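Long-range contacts in cobalt-precorrin-5B C(1)-methyltransferase (PDB 1SR8), which probably catalyses the S-adenosylmethionine-dependent methylation of C-1 of cobalt-precorrin-5B to give cobalt-precorrin-6A in anaerobic cobalamin biosynthesis: residues T44-S49 and K136-E141; A51-I56 and E64-S69; K84-V89 and I105-V110; S114-G119 and G154-S159; E164-K169 and G179-L184. All coordinates share one frame; numbering follows the deposited sequence.

Contact 1: residues T44-S49 and K136-E141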
# COMPACT_ATOMS: atom_id res chain seq x y z
N THR A 44 5.89 -3.25 -1.58
CA THR A 44 6.90 -3.99 -2.32
C THR A 44 6.92 -3.43 -3.75
O THR A 44 7.97 -3.37 -4.40
CB THR A 44 6.52 -5.49 -2.36
OG1 THR A 44 5.11 -5.62 -2.56
CG2 THR A 44 6.88 -6.18 -1.06
N GLY A 45 5.76 -2.99 -4.22
CA GLY A 45 5.66 -2.42 -5.55
C GLY A 45 6.42 -1.11 -5.63
O GLY A 45 7.14 -0.85 -6.60
N THR A 46 6.27 -0.27 -4.61
CA THR A 46 6.97 1.01 -4.60
C THR A 46 8.46 0.82 -4.37
O THR A 46 9.28 1.57 -4.91
CB THR A 46 6.42 1.94 -3.52
OG1 THR A 46 5.07 2.29 -3.83
CG2 THR A 46 7.27 3.20 -3.43
N THR A 47 8.82 -0.17 -3.57
CA THR A 47 10.23 -0.44 -3.28
C THR A 47 10.89 -0.96 -4.54
O THR A 47 12.03 -0.60 -4.86
CB THR A 47 10.37 -1.46 -2.14
OG1 THR A 47 9.72 -0.95 -0.96
CG2 THR A 47 11.84 -1.72 -1.83
N ALA A 48 10.16 -1.79 -5.28
CA ALA A 48 10.68 -2.33 -6.53
C ALA A 48 10.90 -1.19 -7.53
O ALA A 48 11.91 -1.15 -8.24
CB ALA A 48 9.70 -3.36 -7.10
N SER A 49 9.95 -0.26 -7.57
CA SER A 49 10.04 0.88 -8.47
C SER A 49 11.27 1.71 -8.15
O SER A 49 12.00 2.14 -9.04
CB SER A 49 8.79 1.76 -8.36
OG SER A 49 7.66 1.09 -8.87
N LYS A 136 2.66 -3.69 -11.22
CA LYS A 136 3.23 -3.78 -12.55
C LYS A 136 3.13 -2.47 -13.32
O LYS A 136 4.10 -2.03 -13.94
CB LYS A 136 2.55 -4.90 -13.34
CG LYS A 136 3.18 -5.14 -14.70
CD LYS A 136 4.66 -5.49 -14.58
CE LYS A 136 5.25 -5.83 -15.94
NZ LYS A 136 4.52 -6.96 -16.61
N LEU A 137 1.96 -1.83 -13.28
CA LEU A 137 1.80 -0.58 -14.00
C LEU A 137 2.67 0.51 -13.38
O LEU A 137 3.22 1.34 -14.10
CB LEU A 137 0.34 -0.13 -13.99
CG LEU A 137 -0.62 -1.01 -14.80
CD1 LEU A 137 -2.05 -0.44 -14.71
CD2 LEU A 137 -0.15 -1.08 -16.25
N GLN A 138 2.80 0.47 -12.06
CA GLN A 138 3.62 1.45 -11.32
C GLN A 138 5.07 1.33 -11.71
O GLN A 138 5.72 2.33 -12.02
CB GLN A 138 3.49 1.23 -9.81
CG GLN A 138 4.35 2.19 -9.00
CD GLN A 138 4.33 1.87 -7.52
OE1 GLN A 138 4.00 0.75 -7.12
NE2 GLN A 138 4.71 2.85 -6.69
N ILE A 139 5.59 0.10 -11.69
CA ILE A 139 6.98 -0.15 -12.04
C ILE A 139 7.25 0.28 -13.48
O ILE A 139 8.22 0.98 -13.74
CB ILE A 139 7.34 -1.63 -11.86
CG1 ILE A 139 7.16 -2.03 -10.39
CG2 ILE A 139 8.78 -1.88 -12.30
CD1 ILE A 139 7.40 -3.50 -10.11
N LEU A 140 6.38 -0.12 -14.40
CA LEU A 140 6.55 0.24 -15.81
C LEU A 140 6.55 1.73 -15.99
O LEU A 140 7.31 2.27 -16.77
CB LEU A 140 5.43 -0.34 -16.66
CG LEU A 140 5.61 -1.78 -17.14
CD1 LEU A 140 4.37 -2.19 -17.93
CD2 LEU A 140 6.89 -1.87 -18.00
N GLU A 141 5.66 2.40 -15.27
CA GLU A 141 5.54 3.84 -15.34
C GLU A 141 6.86 4.52 -14.97
O GLU A 141 7.36 5.39 -15.67
CB GLU A 141 4.43 4.31 -14.41
CG GLU A 141 4.15 5.78 -14.54
CD GLU A 141 3.04 6.26 -13.65
OE1 GLU A 141 2.61 7.41 -13.84
OE2 GLU A 141 2.60 5.50 -12.75
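Q138 reaches from helix 133-149 to T46 near the start of helix 44-57, and its NE2 gives T46 OG1 a hydrogen bond of 2.9 Å that is nearly straight (171° at the hydrogen) and lies in the plane of the amide. CG stands opposite the backbone N (chi1 178°) and the chain stays extended beyond it, which carries the amide across to the other helix. OE1 of Q138 comes to rest 3.4 Å from G45 C; with no side chain at G45, the amide can lie close against the backbone there. The tight part of the interface is centred on S49 and I139, whose CA atoms are 4.8 Å apart. S49 OG touches I139 CA and CG1 and Q138 CG. S49 OG itself bonds back to G45 O at 3.0 Å, and that oxygen also accepts S49 N from the opposite face of its carbonyl plane. Nearby, I139 CD1 meets A48 CB at 3.8 Å. The far side of helix 133-149 is looser: L137 and E141 are exposed and do not touch residues 44-49. The two axes run almost parallel, 17° apart and 8.9 Å from each other. T46 OG1 also bonds G188 O, and Q138 NE2 also bonds S69 O. Replacing Q138 by a leucine would probably leave T46 OG1 and S69 O without this donor and remove the one hydrogen bond between these two helix segments. Small residues thus bring the helices together, while one buried amide bridges T46 and S69 O.

Contact 2: residues A51-I56 and E64-S69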
# COMPACT_ATOMS: atom_id res chain seq x y z
N ALA A 51 14.02 0.76 -6.67
CA ALA A 51 15.22 0.02 -7.06
C ALA A 51 15.49 0.18 -8.55
O ALA A 51 16.61 0.48 -8.96
CB ALA A 51 15.08 -1.46 -6.71
N ALA A 52 14.46 -0.00 -9.36
CA ALA A 52 14.60 0.12 -10.81
C ALA A 52 15.04 1.52 -11.21
O ALA A 52 15.97 1.68 -12.00
CB ALA A 52 13.28 -0.22 -11.48
N VAL A 53 14.37 2.53 -10.69
CA VAL A 53 14.71 3.91 -11.01
C VAL A 53 16.14 4.26 -10.57
O VAL A 53 16.87 4.93 -11.30
CB VAL A 53 13.72 4.88 -10.35
CG1 VAL A 53 14.18 6.31 -10.54
CG2 VAL A 53 12.34 4.69 -10.94
N ALA A 54 16.53 3.80 -9.38
CA ALA A 54 17.88 4.08 -8.87
C ALA A 54 18.96 3.40 -9.71
O ALA A 54 20.04 3.96 -9.92
CB ALA A 54 17.98 3.64 -7.42
N ALA A 55 18.70 2.19 -10.18
CA ALA A 55 19.67 1.48 -10.98
C ALA A 55 19.97 2.23 -12.28
O ALA A 55 21.13 2.35 -12.68
CB ALA A 55 19.17 0.07 -11.28
N ILE A 56 18.93 2.74 -12.94
CA ILE A 56 19.07 3.49 -14.20
C ILE A 56 19.76 4.83 -13.97
O ILE A 56 20.67 5.21 -14.69
CB ILE A 56 17.69 3.76 -14.87
CG1 ILE A 56 17.07 2.45 -15.36
CG2 ILE A 56 17.85 4.75 -16.02
CD1 ILE A 56 15.71 2.62 -15.99
N GLU A 64 21.40 8.36 -4.09
CA GLU A 64 21.17 8.05 -2.69
C GLU A 64 19.69 8.12 -2.39
O GLU A 64 19.23 7.63 -1.37
CB GLU A 64 21.91 9.04 -1.80
CG GLU A 64 23.42 8.95 -1.89
CD GLU A 64 24.11 10.04 -1.10
OE1 GLU A 64 24.07 11.22 -1.53
OE2 GLU A 64 24.68 9.70 -0.04
N LYS A 65 18.95 8.74 -3.30
CA LYS A 65 17.50 8.89 -3.20
C LYS A 65 16.92 9.05 -4.59
O LYS A 65 17.57 9.59 -5.49
CB LYS A 65 17.13 10.14 -2.39
CG LYS A 65 17.55 10.10 -0.94
CD LYS A 65 17.34 11.47 -0.27
CE LYS A 65 17.89 11.50 1.18
NZ LYS A 65 17.79 12.85 1.81
N VAL A 66 15.71 8.57 -4.78
CA VAL A 66 15.03 8.70 -6.07
C VAL A 66 13.59 9.04 -5.77
O VAL A 66 13.10 8.83 -4.66
CB VAL A 66 15.07 7.40 -6.91
CG1 VAL A 66 16.50 6.94 -7.12
CG2 VAL A 66 14.25 6.32 -6.23
N LYS A 67 12.90 9.59 -6.75
CA LYS A 67 11.51 9.92 -6.58
C LYS A 67 10.73 8.98 -7.50
O LYS A 67 11.07 8.83 -8.67
CB LYS A 67 11.26 11.37 -6.96
CG LYS A 67 9.84 11.85 -6.74
CD LYS A 67 9.74 13.37 -6.85
CE LYS A 67 10.51 14.06 -5.70
NZ LYS A 67 11.99 13.77 -5.68
N VAL A 68 9.71 8.32 -6.96
CA VAL A 68 8.91 7.43 -7.77
C VAL A 68 7.43 7.78 -7.69
O VAL A 68 6.95 8.28 -6.66
CB VAL A 68 9.10 5.95 -7.34
CG1 VAL A 68 10.49 5.49 -7.68
CG2 VAL A 68 8.84 5.81 -5.86
N SER A 69 6.72 7.56 -8.79
CA SER A 69 5.29 7.84 -8.82
C SER A 69 4.62 6.63 -8.18
O SER A 69 5.21 5.55 -8.11
CB SER A 69 4.82 8.05 -10.26
OG SER A 69 5.14 6.94 -11.08
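V66 and V68 of the strand 65-68 meet V53 and A54 of the helix 51-56 through apolar carbons, mostly methyls. In sequence order, K65 comes first and turns its chain to the exposed side, along strand 76-83. V66 then points at the helix. Its CG1, opposite the carbonyl carbon (chi1 -57°), settles against A54, 3.6 Å from A54 CB and equally near A54 CA, while V66 CB faces V53 CG1 at 3.9 Å. The V53 and V66 side chains lie antiparallel, each running past the other instead of meeting end on. K67 turns away again, its amine in a weak, long ion pair with E77. V68 is the next to face the helix, and its CG1 touches V53 CG2 at 3.8 Å. V53 is therefore shared, one methyl for each valine, and N142 of helix 133-149 packs on both V53 and V68. The helix crosses the strand at 125°, with the axes 8.2 Å apart at their closest. No hydrogen bond joins the two segments; the strand's backbone bonds go to strand 76-83. What holds helix to strand here is hydrophobic burial and shape, with the lysines kept on the opposite, exposed face.

Contact 3: residues K84-V89 and I105-V110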
# COMPACT_ATOMS: atom_id res chain seq x y z
N LYS A 84 26.47 2.51 -10.40
CA LYS A 84 26.73 1.95 -11.73
C LYS A 84 25.77 0.86 -12.21
O LYS A 84 26.20 -0.25 -12.51
CB LYS A 84 28.16 1.42 -11.80
CG LYS A 84 29.24 2.47 -11.57
CD LYS A 84 30.63 1.92 -11.90
CE LYS A 84 31.05 0.80 -10.95
NZ LYS A 84 31.33 1.29 -9.56
N GLY A 85 24.49 1.18 -12.28
CA GLY A 85 23.52 0.21 -12.76
C GLY A 85 23.03 -0.81 -11.76
O GLY A 85 22.25 -1.69 -12.11
N PHE A 86 23.47 -0.71 -10.51
CA PHE A 86 23.02 -1.64 -9.49
C PHE A 86 22.39 -0.86 -8.35
O PHE A 86 22.89 0.20 -7.97
CB PHE A 86 24.20 -2.45 -8.95
CG PHE A 86 23.81 -3.44 -7.89
CD1 PHE A 86 23.19 -4.64 -8.23
CD2 PHE A 86 24.05 -3.17 -6.55
CE1 PHE A 86 22.82 -5.55 -7.25
CE2 PHE A 86 23.68 -4.07 -5.56
CZ PHE A 86 23.06 -5.26 -5.90
N ALA A 87 21.29 -1.37 -7.81
CA ALA A 87 20.61 -0.69 -6.70
C ALA A 87 20.09 -1.68 -5.66
O ALA A 87 19.72 -2.80 -5.98
CB ALA A 87 19.47 0.17 -7.21
N ARG A 88 20.07 -1.23 -4.42
CA ARG A 88 19.63 -2.03 -3.29
C ARG A 88 18.69 -1.11 -2.50
O ARG A 88 19.09 -0.02 -2.10
CB ARG A 88 20.84 -2.41 -2.45
CG ARG A 88 20.58 -3.39 -1.36
CD ARG A 88 21.83 -3.62 -0.51
NE ARG A 88 21.61 -4.66 0.49
CZ ARG A 88 21.56 -5.97 0.23
NH1 ARG A 88 21.71 -6.40 -1.02
NH2 ARG A 88 21.31 -6.84 1.21
N VAL A 89 17.45 -1.54 -2.30
CA VAL A 89 16.48 -0.72 -1.57
C VAL A 89 15.73 -1.57 -0.56
O VAL A 89 15.26 -2.65 -0.88
CB VAL A 89 15.45 -0.07 -2.52
CG1 VAL A 89 14.58 0.90 -1.74
CG2 VAL A 89 16.16 0.65 -3.65
N ILE A 105 14.93 -6.61 1.45
CA ILE A 105 15.71 -5.95 0.42
C ILE A 105 15.29 -6.26 -1.02
O ILE A 105 15.00 -7.40 -1.37
CB ILE A 105 17.21 -6.31 0.53
CG1 ILE A 105 17.81 -5.67 1.78
CG2 ILE A 105 17.95 -5.84 -0.71
CD1 ILE A 105 17.92 -4.17 1.70
N PHE A 106 15.27 -5.21 -1.83
CA PHE A 106 14.95 -5.31 -3.25
C PHE A 106 16.19 -4.90 -4.03
O PHE A 106 16.78 -3.86 -3.74
CB PHE A 106 13.79 -4.37 -3.63
CG PHE A 106 12.44 -5.00 -3.50
CD1 PHE A 106 11.76 -5.46 -4.62
CD2 PHE A 106 11.85 -5.16 -2.26
CE1 PHE A 106 10.52 -6.07 -4.51
CE2 PHE A 106 10.61 -5.77 -2.13
CZ PHE A 106 9.94 -6.22 -3.25
N GLU A 107 16.59 -5.72 -4.99
CA GLU A 107 17.75 -5.40 -5.80
C GLU A 107 17.32 -5.22 -7.25
O GLU A 107 16.46 -5.96 -7.75
CB GLU A 107 18.81 -6.50 -5.73
CG GLU A 107 19.29 -6.84 -4.34
CD GLU A 107 20.54 -7.70 -4.38
OE1 GLU A 107 20.62 -8.60 -5.25
OE2 GLU A 107 21.43 -7.50 -3.53
N ALA A 108 17.92 -4.24 -7.91
CA ALA A 108 17.63 -3.95 -9.31
C ALA A 108 18.95 -3.85 -10.06
O ALA A 108 19.89 -3.18 -9.62
CB ALA A 108 16.86 -2.64 -9.44
N GLU A 109 19.01 -4.50 -11.22
CA GLU A 109 20.22 -4.49 -12.02
C GLU A 109 19.88 -4.14 -13.47
O GLU A 109 18.98 -4.74 -14.05
CB GLU A 109 20.87 -5.87 -11.97
CG GLU A 109 22.17 -5.99 -12.74
CD GLU A 109 23.38 -5.94 -11.83
OE1 GLU A 109 24.26 -5.08 -12.05
OE2 GLU A 109 23.44 -6.77 -10.89
N VAL A 110 20.59 -3.16 -14.04
CA VAL A 110 20.36 -2.78 -15.43
C VAL A 110 20.91 -3.89 -16.31
O VAL A 110 21.97 -4.45 -16.02
CB VAL A 110 21.09 -1.45 -15.83
CG1 VAL A 110 20.60 -0.29 -14.98
CG2 VAL A 110 22.59 -1.61 -15.71
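R88 and E107 pair across two antiparallel strands, with R88 NH1 2.8 Å from E107 OE2 in a salt bridge. The R88 chain, extended from CG to NE, lies beside that of E107 and points the same way. OE2 sits in the guanidinium plane at its edge, although the carboxylate is turned 74° from that plane. Over one guanidinium face, nearly above its centre, lies CG2 of I105, 3.7 Å from R88 CZ; the two side chains cross at about a right angle. F86 has CG opposite its backbone N (chi1 180°), which sets the ring between two glutamates: E107 OE2 is in its plane near CZ, and E109 OE2 is 3.4 Å from CD1. The E109 chain bends at chi2 (102°) to bring its carboxylate there. E107 has a second positive partner in R120, through OE1. A methionine in place of R88 would probably leave E107 OE2 without its partner across the ladder, though R120 would still hold OE1, and I105 CG2 without the flat group it covers. On the other face A87, V89, F106 and A108 are buried. Five backbone hydrogen bonds join the strands, F106 N to V89 O the shortest at 2.7 Å. At the end of the ladder G85, with positive phi, lies under the V110 methyls, CG2 3.6 Å from G85 CA, where a side chain would clash. Strands 86-90 and 105-111 form an antiparallel ladder inside the six-stranded mixed sheet, with charged groups and F86 on one face and helix 44-57 over the other.

Contact 4: residues S114-G119 and G154-S159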
# COMPACT_ATOMS: atom_id res chain seq x y z
N SER A 114 16.11 -4.70 -23.22
CA SER A 114 15.14 -3.72 -22.75
C SER A 114 13.86 -4.29 -22.17
O SER A 114 13.27 -5.23 -22.72
CB SER A 114 14.80 -2.76 -23.89
OG SER A 114 14.58 -3.50 -25.07
N GLY A 115 13.42 -3.71 -21.06
CA GLY A 115 12.20 -4.16 -20.40
C GLY A 115 12.38 -4.28 -18.89
O GLY A 115 13.42 -3.90 -18.35
N ILE A 116 11.35 -4.81 -18.23
CA ILE A 116 11.34 -5.01 -16.78
C ILE A 116 11.24 -6.50 -16.50
O ILE A 116 10.28 -7.15 -16.90
CB ILE A 116 10.12 -4.32 -16.12
CG1 ILE A 116 10.22 -2.80 -16.25
CG2 ILE A 116 10.00 -4.76 -14.67
CD1 ILE A 116 11.45 -2.21 -15.60
N PHE A 117 12.23 -7.05 -15.81
CA PHE A 117 12.23 -8.47 -15.52
C PHE A 117 12.35 -8.72 -14.03
O PHE A 117 12.91 -7.91 -13.30
CB PHE A 117 13.40 -9.13 -16.27
CG PHE A 117 13.48 -8.71 -17.72
CD1 PHE A 117 12.53 -9.15 -18.64
CD2 PHE A 117 14.48 -7.82 -18.14
CE1 PHE A 117 12.57 -8.71 -19.97
CE2 PHE A 117 14.52 -7.37 -19.47
CZ PHE A 117 13.57 -7.82 -20.38
N PHE A 118 11.81 -9.86 -13.60
CA PHE A 118 11.82 -10.24 -12.19
C PHE A 118 12.62 -11.52 -11.97
O PHE A 118 12.35 -12.54 -12.60
CB PHE A 118 10.37 -10.40 -11.72
CG PHE A 118 9.55 -9.16 -11.88
CD1 PHE A 118 9.66 -8.12 -10.95
CD2 PHE A 118 8.75 -8.97 -13.00
CE1 PHE A 118 8.98 -6.92 -11.14
CE2 PHE A 118 8.07 -7.76 -13.20
CZ PHE A 118 8.18 -6.73 -12.27
N GLY A 119 13.61 -11.46 -11.08
CA GLY A 119 14.44 -12.62 -10.84
C GLY A 119 14.17 -13.42 -9.58
O GLY A 119 13.03 -13.67 -9.21
N GLY A 154 18.26 0.23 -22.17
CA GLY A 154 18.31 -1.16 -21.76
C GLY A 154 17.10 -1.54 -20.92
O GLY A 154 16.00 -1.02 -21.12
N GLY A 155 17.31 -2.46 -19.98
CA GLY A 155 16.23 -2.89 -19.11
C GLY A 155 16.73 -3.11 -17.69
O GLY A 155 17.89 -2.81 -17.40
N VAL A 156 15.88 -3.60 -16.81
CA VAL A 156 16.31 -3.87 -15.44
C VAL A 156 15.67 -5.15 -14.92
O VAL A 156 14.54 -5.48 -15.28
CB VAL A 156 15.94 -2.72 -14.44
CG1 VAL A 156 16.35 -1.36 -15.00
CG2 VAL A 156 14.48 -2.75 -14.14
N ARG A 157 16.42 -5.89 -14.12
CA ARG A 157 15.89 -7.11 -13.53
C ARG A 157 15.78 -6.79 -12.04
O ARG A 157 16.74 -6.33 -11.42
CB ARG A 157 16.82 -8.31 -13.76
CG ARG A 157 16.40 -9.59 -13.02
CD ARG A 157 16.89 -10.85 -13.74
NE ARG A 157 18.23 -10.67 -14.30
CZ ARG A 157 19.30 -10.35 -13.58
NH1 ARG A 157 19.19 -10.19 -12.26
NH2 ARG A 157 20.46 -10.13 -14.18
N ILE A 158 14.58 -6.99 -11.50
CA ILE A 158 14.31 -6.73 -10.09
C ILE A 158 14.30 -8.05 -9.34
O ILE A 158 13.62 -9.00 -9.73
CB ILE A 158 12.94 -6.02 -9.93
CG1 ILE A 158 12.95 -4.70 -10.72
CG2 ILE A 158 12.63 -5.82 -8.45
CD1 ILE A 158 11.60 -4.01 -10.80
N SER A 159 15.08 -8.13 -8.25
CA SER A 159 15.18 -9.35 -7.46
C SER A 159 15.04 -9.10 -5.97
O SER A 159 15.24 -7.99 -5.49
CB SER A 159 16.52 -10.06 -7.70
OG SER A 159 16.68 -10.41 -9.06
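F117 O receives the shortest bond of this parallel pair, from I158 N at 2.6 Å, and R157 CA-H also points at it, from 3.1 Å. The other rungs are V156 N to G115 O, F117 N to V156 O at 2.8 Å, and G119 N to I158 O. On one face I116, F118, V156 and I158 lean toward the helices. I116 CD1 presses on V156 CG2 at 3.4 Å, tighter than usual for two carbons, the side chains lying alongside and pointing the same way. F118 and I158 are likewise side by side, with F118 CE1 3.9 Å from I158 CD1. I139 of helix 133-149 packs on both I116 and I158, and A52 and I56 of helix 44-57 pack on V156. On the reverse face F117 folds back along its own strand (chi1 -47°), one ring face lying over G115 C, which sits toward the rim, while R157 lays its CG beside G119, 3.9 Å from G119 N, before its chain bends. At G115 a CB would run into the F117 ring. Main-chain bonds therefore fix the register, and apolar side chains on one face seal this edge of the sheet against two helices.

Contact 5: residues E164-K169 and G179-L184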
# COMPACT_ATOMS: atom_id res chain seq x y z
N GLU A 164 12.69 -15.92 -1.35
CA GLU A 164 12.25 -17.30 -1.27
C GLU A 164 12.05 -17.74 0.17
O GLU A 164 11.11 -18.48 0.48
CB GLU A 164 13.24 -18.22 -1.96
CG GLU A 164 12.70 -19.62 -2.18
CD GLU A 164 13.71 -20.51 -2.85
OE1 GLU A 164 14.18 -20.15 -3.95
OE2 GLU A 164 14.03 -21.58 -2.28
N GLU A 165 12.94 -17.29 1.04
CA GLU A 165 12.85 -17.63 2.46
C GLU A 165 11.68 -16.90 3.09
O GLU A 165 10.73 -17.54 3.55
CB GLU A 165 14.14 -17.25 3.19
CG GLU A 165 15.22 -18.30 3.08
CD GLU A 165 14.69 -19.70 3.33
OE1 GLU A 165 14.09 -19.94 4.40
OE2 GLU A 165 14.88 -20.58 2.45
N VAL A 166 11.74 -15.57 3.10
CA VAL A 166 10.67 -14.76 3.68
C VAL A 166 9.32 -15.29 3.23
O VAL A 166 8.34 -15.23 3.98
CB VAL A 166 10.79 -13.28 3.26
CG1 VAL A 166 9.60 -12.49 3.75
CG2 VAL A 166 12.07 -12.69 3.82
N ALA A 167 9.27 -15.81 2.01
CA ALA A 167 8.04 -16.35 1.44
C ALA A 167 7.53 -17.56 2.23
O ALA A 167 6.33 -17.73 2.42
CB ALA A 167 8.28 -16.74 -0.01
N LYS A 168 8.46 -18.40 2.68
CA LYS A 168 8.09 -19.60 3.43
C LYS A 168 7.24 -19.27 4.66
O LYS A 168 6.51 -20.12 5.15
CB LYS A 168 9.35 -20.36 3.85
CG LYS A 168 10.17 -20.96 2.70
CD LYS A 168 11.36 -21.74 3.25
CE LYS A 168 12.09 -22.55 2.17
NZ LYS A 168 12.98 -21.76 1.26
N LYS A 169 7.33 -18.04 5.15
CA LYS A 169 6.57 -17.65 6.33
C LYS A 169 5.49 -16.63 5.99
O LYS A 169 4.97 -15.94 6.86
CB LYS A 169 7.52 -17.06 7.39
CG LYS A 169 8.28 -15.82 6.94
CD LYS A 169 9.57 -15.63 7.73
CE LYS A 169 9.32 -15.25 9.18
NZ LYS A 169 8.70 -13.90 9.32
N GLY A 179 8.29 -20.05 -4.65
CA GLY A 179 9.64 -19.61 -4.97
C GLY A 179 9.96 -18.17 -4.63
O GLY A 179 11.05 -17.69 -4.97
N GLY A 180 9.05 -17.47 -3.96
CA GLY A 180 9.32 -16.09 -3.61
C GLY A 180 8.09 -15.30 -3.20
O GLY A 180 6.98 -15.82 -3.19
N ILE A 181 8.30 -14.03 -2.87
CA ILE A 181 7.20 -13.17 -2.46
C ILE A 181 6.48 -12.53 -3.64
O ILE A 181 6.92 -12.64 -4.79
CB ILE A 181 7.70 -12.02 -1.56
CG1 ILE A 181 8.71 -11.16 -2.32
CG2 ILE A 181 8.36 -12.58 -0.32
CD1 ILE A 181 9.06 -9.86 -1.62
N SER A 182 5.37 -11.87 -3.34
CA SER A 182 4.58 -11.16 -4.34
C SER A 182 5.01 -9.69 -4.32
O SER A 182 5.50 -9.18 -3.32
CB SER A 182 3.09 -11.24 -4.00
OG SER A 182 2.66 -12.57 -3.77
N ILE A 183 4.84 -9.01 -5.45
CA ILE A 183 5.14 -7.60 -5.53
C ILE A 183 3.78 -6.97 -5.76
O ILE A 183 3.13 -7.22 -6.78
CB ILE A 183 6.10 -7.29 -6.68
CG1 ILE A 183 7.44 -7.99 -6.42
CG2 ILE A 183 6.28 -5.79 -6.84
CD1 ILE A 183 8.49 -7.73 -7.46
N LEU A 184 3.32 -6.18 -4.81
CA LEU A 184 2.00 -5.58 -4.90
C LEU A 184 1.88 -4.21 -4.25
O LEU A 184 2.86 -3.65 -3.77
CB LEU A 184 0.99 -6.55 -4.28
CG LEU A 184 1.37 -7.05 -2.89
CD1 LEU A 184 0.93 -6.03 -1.85
CD2 LEU A 184 0.69 -8.39 -2.62
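A short helix packed against a glycine-rich, weakly bonded strand makes this contact, in which A167 and E164 lie on the backbone of G179-I181. A167 points at the strand, its CB 3.5 Å from G180 C and 3.6 Å from G180 O, so a methyl rests directly on a peptide group. E164 approaches G180 by its backbone, with E164 CA 3.9 Å from G180 CA. Its side chain, CG opposite the backbone N (chi1 -167°) and extended beyond, runs alongside G179, where CB and CG each come within 3.8 Å of G179 O. Both glycines adopt backbone angles that would jam a side chain against the preceding carbonyl oxygen. I181 adds the hydrophobic part: its CG2, set opposite the carbonyl carbon by chi1 of 61°, is 4.2 Å from A167 CB and 4.3 Å from V166 CG1. No hydrogen bond crosses between the segments. E164, E165 and K168 form a salt-bridge network on the exposed side of the helix, in which E164 OE2 is a long ion-pair partner of K168 and the detailed geometry of the K168-E165 pair is doubtful. Beyond I181 the chain leaves the helix. I181 bonds through its backbone to G121 and G123 of strand 121-125, placing strand 180-181 at one edge of a small three-stranded sheet, and its side chain touches F106 of strand 105-111. I183 then packs on A135 and I139 of helix 133-149, and L184 is hydrogen-bonded to T44 and G45 at the start of helix 44-57.

Overall arrangement
All five contacts lie within one region of the chain, between residues 44 and 184. Contacts 1 and 2 share helix 44-57, their centres 10 Å apart, and contacts 2, 3 and 4 all reach the six-stranded mixed sheet. Contacts 3 and 4 are joined in that sheet by neighbouring strands 105-111 and 155-159, with centres 10 Å apart. Along the chain, contacts 2 and 3 are nested inside the loop closed by contact 1, contact 4 crosses it, and contact 5 follows all the others. Contact 5 is the outlier, its centre 17 to 22 Å from the rest, yet F106, F118 and T44 link it to contacts 3, 4 and 1. Two helices packed on one sheet face thus unite distant parts of the chain.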